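Local structure of endoglucanase (Fervidobacterium pennivorans DSM 9078, 6KDD) at residues L30-P33 against A37-V40; I42-F47 against V88-E93. The protein probably hydrolyses beta-glucosidic bonds in glucans, as a glycoside hydrolase family 5 (cellulase A) endoglucanase. One frame throughout, in Å; residues are numbered along the deposited sequence.

Contact 1. Residues L30-P33 against A37-V40; sequences LEAP and AWGV
Ala32 and Trp38 form the centre of this contact, and their CA atoms, 6.0 Å apart, are the nearest pair between residues 30-33 and 37-40. The main interaction is CH-pi: the Ala32 CB methyl lies over one face of the indole, 3.7 Å from the centroid of the five-membered ring and 21° off its normal. It sits 3.5 Å from Trp38 CD2, one of the two carbons the fused rings share. The Trp38 side chain leaves the backbone with CG anti to its carbonyl carbon (chi1 -73°), which helps bring a ring face over the Ala32 methyl.

Apolar packing extends the same patch. Pro33 CD comes obliquely to the pyrrole part of the indole, 3.7 Å from Trp38 NE1, and the two side chains cross at about a right angle. Ala37 CB adds a looser flank, 4.2 Å from Ala32 CB. At the far end of the indole, Trp38 CZ3 lies 4.2 Å from Glu31 CG.

The Glu31 carboxylate and the carbonyls of Glu31 and Trp38 have partners outside the two segments. Glu31 is folded back by its bend at chi2 (-75°), and its carboxylate accepts from two backbone amides, Asn28 N to OE2 and Ala29 N to OE1. Glu31 O accepts from Arg63 NE and His104 ND1, while Trp38 O is bound by Asn28 ND2. The His104 ring also meets the indole.

Both segments belong to the loop between the first strand, 22-25, of a TIM barrel and helix 45-53. Loops at the C-terminal strand ends carry the active-site cleft in this fold. The side chain of Trp38, about 4 Å at the nearest atoms from a glycerol probably from the crystallisation liquor, is consistent with an aromatic wall of that cleft.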
loop_
_atom_site.group_PDB
_atom_site.type_symbol
_atom_site.label_atom_id
_atom_site.label_comp_id
_atom_site.label_asym_id
_atom_site.label_seq_id
_atom_site.Cartn_x
_atom_site.Cartn_y
_atom_site.Cartn_z
ATOM N N LEU A 30 -6.518 7.004 7.922
ATOM C CA LEU A 30 -5.544 7.341 8.962
ATOM C C LEU A 30 -4.303 8.004 8.376
ATOM O O LEU A 30 -3.457 8.451 9.158
ATOM C CB LEU A 30 -5.103 6.103 9.780
ATOM C CG LEU A 30 -6.169 5.550 10.755
ATOM C CD1 LEU A 30 -5.764 4.172 11.227
ATOM C CD2 LEU A 30 -6.272 6.487 11.969
ATOM N N GLU A 31 -4.201 8.105 7.033
ATOM C CA GLU A 31 -3.054 8.767 6.415
ATOM C C GLU A 31 -3.367 10.236 6.097
ATOM O O GLU A 31 -2.524 10.942 5.516
ATOM C CB GLU A 31 -2.583 7.970 5.181
ATOM C CG GLU A 31 -3.400 8.211 3.892
ATOM C CD GLU A 31 -4.785 7.590 3.758
ATOM O OE1 GLU A 31 -5.414 7.262 4.804
ATOM O OE2 GLU A 31 -5.236 7.399 2.584
ATOM N N ALA A 32 -4.575 10.681 6.466
ATOM C CA ALA A 32 -4.949 12.095 6.368
ATOM C C ALA A 32 -4.289 12.816 7.543
ATOM O O ALA A 32 -3.721 12.151 8.420
ATOM C CB ALA A 32 -6.451 12.211 6.450
ATOM N N PRO A 33 -4.284 14.170 7.638
ATOM C CA PRO A 33 -3.639 14.836 8.784
ATOM C C PRO A 33 -4.284 14.426 10.107
ATOM O O PRO A 33 -3.604 14.366 11.133
ATOM C CB PRO A 33 -3.830 16.351 8.459
ATOM C CG PRO A 33 -3.908 16.373 6.945
ATOM C CD PRO A 33 -4.777 15.148 6.639
ATOM N N ALA A 37 -10.587 13.527 8.216
ATOM C CA ALA A 37 -10.383 14.735 7.431
ATOM C C ALA A 37 -10.608 14.473 5.940
ATOM O O ALA A 37 -11.015 15.392 5.221
ATOM C CB ALA A 37 -8.993 15.264 7.667
ATOM N N TRP A 38 -10.287 13.245 5.460
ATOM C CA TRP A 38 -10.343 13.005 4.024
ATOM C C TRP A 38 -11.542 12.122 3.700
ATOM O O TRP A 38 -11.598 11.575 2.620
ATOM C CB TRP A 38 -9.036 12.381 3.501
ATOM C CG TRP A 38 -7.881 13.328 3.438
ATOM C CD1 TRP A 38 -7.893 14.670 3.695
ATOM C CD2 TRP A 38 -6.547 13.013 3.032
ATOM N NE1 TRP A 38 -6.660 15.205 3.495
ATOM C CE2 TRP A 38 -5.811 14.219 3.081
ATOM C CE3 TRP A 38 -5.900 11.823 2.659
ATOM C CZ2 TRP A 38 -4.467 14.278 2.722
ATOM C CZ3 TRP A 38 -4.570 11.898 2.295
ATOM C CH2 TRP A 38 -3.865 13.098 2.319
ATOM N N GLY A 39 -12.461 11.940 4.650
ATOM C CA GLY A 39 -13.779 11.452 4.270
ATOM C C GLY A 39 -14.082 10.079 4.868
ATOM O O GLY A 39 -15.233 9.656 4.828
ATOM N N VAL A 40 -13.066 9.406 5.462
ATOM C CA VAL A 40 -13.266 8.036 5.951
ATOM C C VAL A 40 -12.803 7.924 7.391
ATOM O O VAL A 40 -11.708 8.359 7.750
ATOM C CB VAL A 40 -12.545 6.952 5.117
ATOM C CG1 VAL A 40 -12.940 5.572 5.611
ATOM C CG2 VAL A 40 -12.914 7.073 3.644
#

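Contact 2. Residues I42-F47 against V88-E93; sequences IEDEYF and VDRALE
Asp44 and Arg90 meet with their planar groups steeply inclined to each other. Arg90 NE donates to Asp44 OD2 at 2.7 Å with a nearly straight N-H...O angle of 160°. The carboxylate oxygen lies near the guanidinium plane, yet NE reaches it from well above the carboxylate plane, 71° out of it. The bend of the Arg90 chain at chi2 (-77°) brings NE beside Asp44, while NH1 turns to Glu93 OE2 at 3.0 Å and uses the syn lone pair of that oxygen.

Next to the salt bridge, the Phe47 ring presents a face to helix 78-93. Ala91 CB sits over it, 3.8 Å from the ring centroid in a CH-pi contact, and Arg90 CB approaches the ring obliquely, 3.7 Å from Phe47 CD2. Val58 of strand 57-60 touches both Phe47 and Ala91.

A leucine in place of Arg90 would probably leave Asp44 OD2 and Glu93 without their shared cation.

The guanidinium thus bridges two carboxylates whose oxygens, Asp44 OD2 and Glu93 OE2, stand 6.8 Å apart, and probably eases their repulsion. With His86 NE2 bonded to Asp44 OD1, both carboxylate oxygens of Asp44 are held from helix 78-93, beside the apolar packing of Phe47 on Ala91.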
loop_
_atom_site.group_PDB
_atom_site.type_symbol
_atom_site.label_atom_id
_atom_site.label_comp_id
_atom_site.label_asym_id
_atom_site.label_seq_id
_atom_site.Cartn_x
_atom_site.Cartn_y
_atom_site.Cartn_z
ATOM N N ILE A 42 -12.452 4.664 10.058
ATOM C CA ILE A 42 -12.463 3.216 9.912
ATOM C C ILE A 42 -13.442 2.636 10.926
ATOM O O ILE A 42 -13.196 2.657 12.117
ATOM C CB ILE A 42 -11.036 2.644 10.073
ATOM C CG1 ILE A 42 -10.021 3.337 9.156
ATOM C CG2 ILE A 42 -11.043 1.125 9.891
ATOM C CD1 ILE A 42 -8.589 2.792 9.275
ATOM N N GLU A 43 -14.556 2.095 10.441
ATOM C CA GLU A 43 -15.558 1.526 11.337
ATOM C C GLU A 43 -15.226 0.047 11.535
ATOM O O GLU A 43 -14.797 -0.607 10.595
ATOM C CB GLU A 43 -16.946 1.640 10.709
ATOM C CG GLU A 43 -17.422 3.089 10.556
ATOM C CD GLU A 43 -17.452 3.877 11.866
ATOM O OE1 GLU A 43 -17.618 3.251 12.932
ATOM O OE2 GLU A 43 -17.282 5.104 11.832
ATOM N N ASP A 44 -15.461 -0.468 12.740
ATOM C CA ASP A 44 -15.215 -1.857 13.093
ATOM C C ASP A 44 -15.843 -2.827 12.082
ATOM O O ASP A 44 -15.230 -3.830 11.674
ATOM C CB ASP A 44 -15.765 -2.117 14.495
ATOM C CG ASP A 44 -14.943 -1.475 15.615
ATOM O OD1 ASP A 44 -14.055 -0.687 15.362
ATOM O OD2 ASP A 44 -15.214 -1.775 16.733
ATOM N N GLU A 45 -17.063 -2.489 11.650
ATOM C CA GLU A 45 -17.826 -3.362 10.772
ATOM C C GLU A 45 -17.168 -3.522 9.410
ATOM O O GLU A 45 -17.430 -4.501 8.734
ATOM C CB GLU A 45 -19.241 -2.823 10.551
ATOM C CG GLU A 45 -20.283 -3.555 11.380
ATOM C CD GLU A 45 -21.736 -3.240 11.029
ATOM O OE1 GLU A 45 -21.973 -2.678 9.932
ATOM O OE2 GLU A 45 -22.639 -3.563 11.852
ATOM N N TYR A 46 -16.292 -2.579 9.005
ATOM C CA TYR A 46 -15.714 -2.719 7.685
ATOM C C TYR A 46 -14.909 -4.010 7.569
ATOM O O TYR A 46 -14.789 -4.548 6.484
ATOM C CB TYR A 46 -14.798 -1.536 7.375
ATOM C CG TYR A 46 -15.512 -0.200 7.255
ATOM C CD1 TYR A 46 -16.888 -0.116 7.115
ATOM C CD2 TYR A 46 -14.784 0.980 7.207
ATOM C CE1 TYR A 46 -17.540 1.106 6.986
ATOM C CE2 TYR A 46 -15.417 2.217 7.082
ATOM C CZ TYR A 46 -16.796 2.280 6.970
ATOM O OH TYR A 46 -17.388 3.496 6.831
ATOM N N PHE A 47 -14.215 -4.416 8.636
ATOM C CA PHE A 47 -13.360 -5.589 8.523
ATOM C C PHE A 47 -14.225 -6.835 8.304
ATOM O O PHE A 47 -13.855 -7.718 7.535
ATOM C CB PHE A 47 -12.363 -5.676 9.679
ATOM C CG PHE A 47 -11.439 -4.474 9.736
ATOM C CD1 PHE A 47 -10.585 -4.201 8.678
ATOM C CD2 PHE A 47 -11.462 -3.604 10.814
ATOM C CE1 PHE A 47 -9.788 -3.057 8.666
ATOM C CE2 PHE A 47 -10.670 -2.449 10.805
ATOM C CZ PHE A 47 -9.824 -2.187 9.741
ATOM N N VAL A 88 -6.075 -2.329 14.015
ATOM C CA VAL A 88 -5.324 -3.550 13.745
ATOM C C VAL A 88 -6.032 -4.754 14.390
ATOM O O VAL A 88 -6.196 -5.797 13.751
ATOM C CB VAL A 88 -3.877 -3.401 14.255
ATOM C CG1 VAL A 88 -3.207 -4.754 14.375
ATOM C CG2 VAL A 88 -3.073 -2.483 13.353
ATOM N N ASP A 89 -6.445 -4.600 15.659
ATOM C CA ASP A 89 -7.063 -5.669 16.436
ATOM C C ASP A 89 -8.343 -6.139 15.776
ATOM O O ASP A 89 -8.551 -7.351 15.619
ATOM C CB ASP A 89 -7.382 -5.273 17.896
ATOM C CG ASP A 89 -6.148 -5.210 18.785
ATOM O OD1 ASP A 89 -5.045 -5.482 18.290
ATOM O OD2 ASP A 89 -6.274 -4.778 19.924
ATOM N N ARG A 90 -9.206 -5.184 15.363
ATOM C CA ARG A 90 -10.440 -5.574 14.694
ATOM C C ARG A 90 -10.182 -6.349 13.399
ATOM O O ARG A 90 -10.931 -7.297 13.087
ATOM C CB ARG A 90 -11.365 -4.371 14.439
ATOM C CG ARG A 90 -11.912 -3.732 15.703
ATOM C CD ARG A 90 -13.048 -4.569 16.293
ATOM N NE ARG A 90 -13.836 -3.989 17.381
ATOM C CZ ARG A 90 -14.132 -4.592 18.539
ATOM N NH1 ARG A 90 -13.689 -5.816 18.804
ATOM N NH2 ARG A 90 -14.843 -3.950 19.451
ATOM N N ALA A 91 -9.176 -5.926 12.623
ATOM C CA ALA A 91 -8.846 -6.619 11.389
ATOM C C ALA A 91 -8.338 -8.042 11.672
ATOM O O ALA A 91 -8.744 -8.997 11.013
ATOM C CB ALA A 91 -7.829 -5.813 10.603
ATOM N N LEU A 92 -7.414 -8.181 12.626
ATOM C CA LEU A 92 -6.887 -9.491 12.997
ATOM C C LEU A 92 -7.973 -10.426 13.548
ATOM O O LEU A 92 -7.953 -11.623 13.291
ATOM C CB LEU A 92 -5.732 -9.289 13.985
ATOM C CG LEU A 92 -4.438 -8.740 13.385
ATOM C CD1 LEU A 92 -3.426 -8.463 14.505
ATOM C CD2 LEU A 92 -3.835 -9.683 12.329
ATOM N N GLU A 93 -8.949 -9.891 14.291
ATOM C CA GLU A 93 -10.055 -10.665 14.816
ATOM C C GLU A 93 -11.000 -11.092 13.703
ATOM O O GLU A 93 -11.777 -12.006 13.900
ATOM C CB GLU A 93 -10.944 -9.855 15.765
ATOM C CG GLU A 93 -10.223 -9.459 17.028
ATOM C CD GLU A 93 -10.925 -8.327 17.788
ATOM O OE1 GLU A 93 -10.439 -7.988 18.878
ATOM O OE2 GLU A 93 -11.982 -7.776 17.295
#

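In the fold
The contacts lie in series along the chain, contact 1 in the loop after strand 22-25 and contact 2 where that loop enters helix 45-53 and meets helix 78-93. Their centres are about 17 Å apart, but they touch directly: Leu30 CD1 packs on Ile42 CD1 at 3.7 Å. Contact 1 faces the probable substrate cleft, through Trp38 and its neighbours Arg63 and His104. Contact 2 joins the start of one helix to another on the outside of the barrel. A nickel ion lies about 9 Å from the nearest side-chain atom of Pro33 and one about 5 Å from that of Arg90, so neither side chain coordinates it directly.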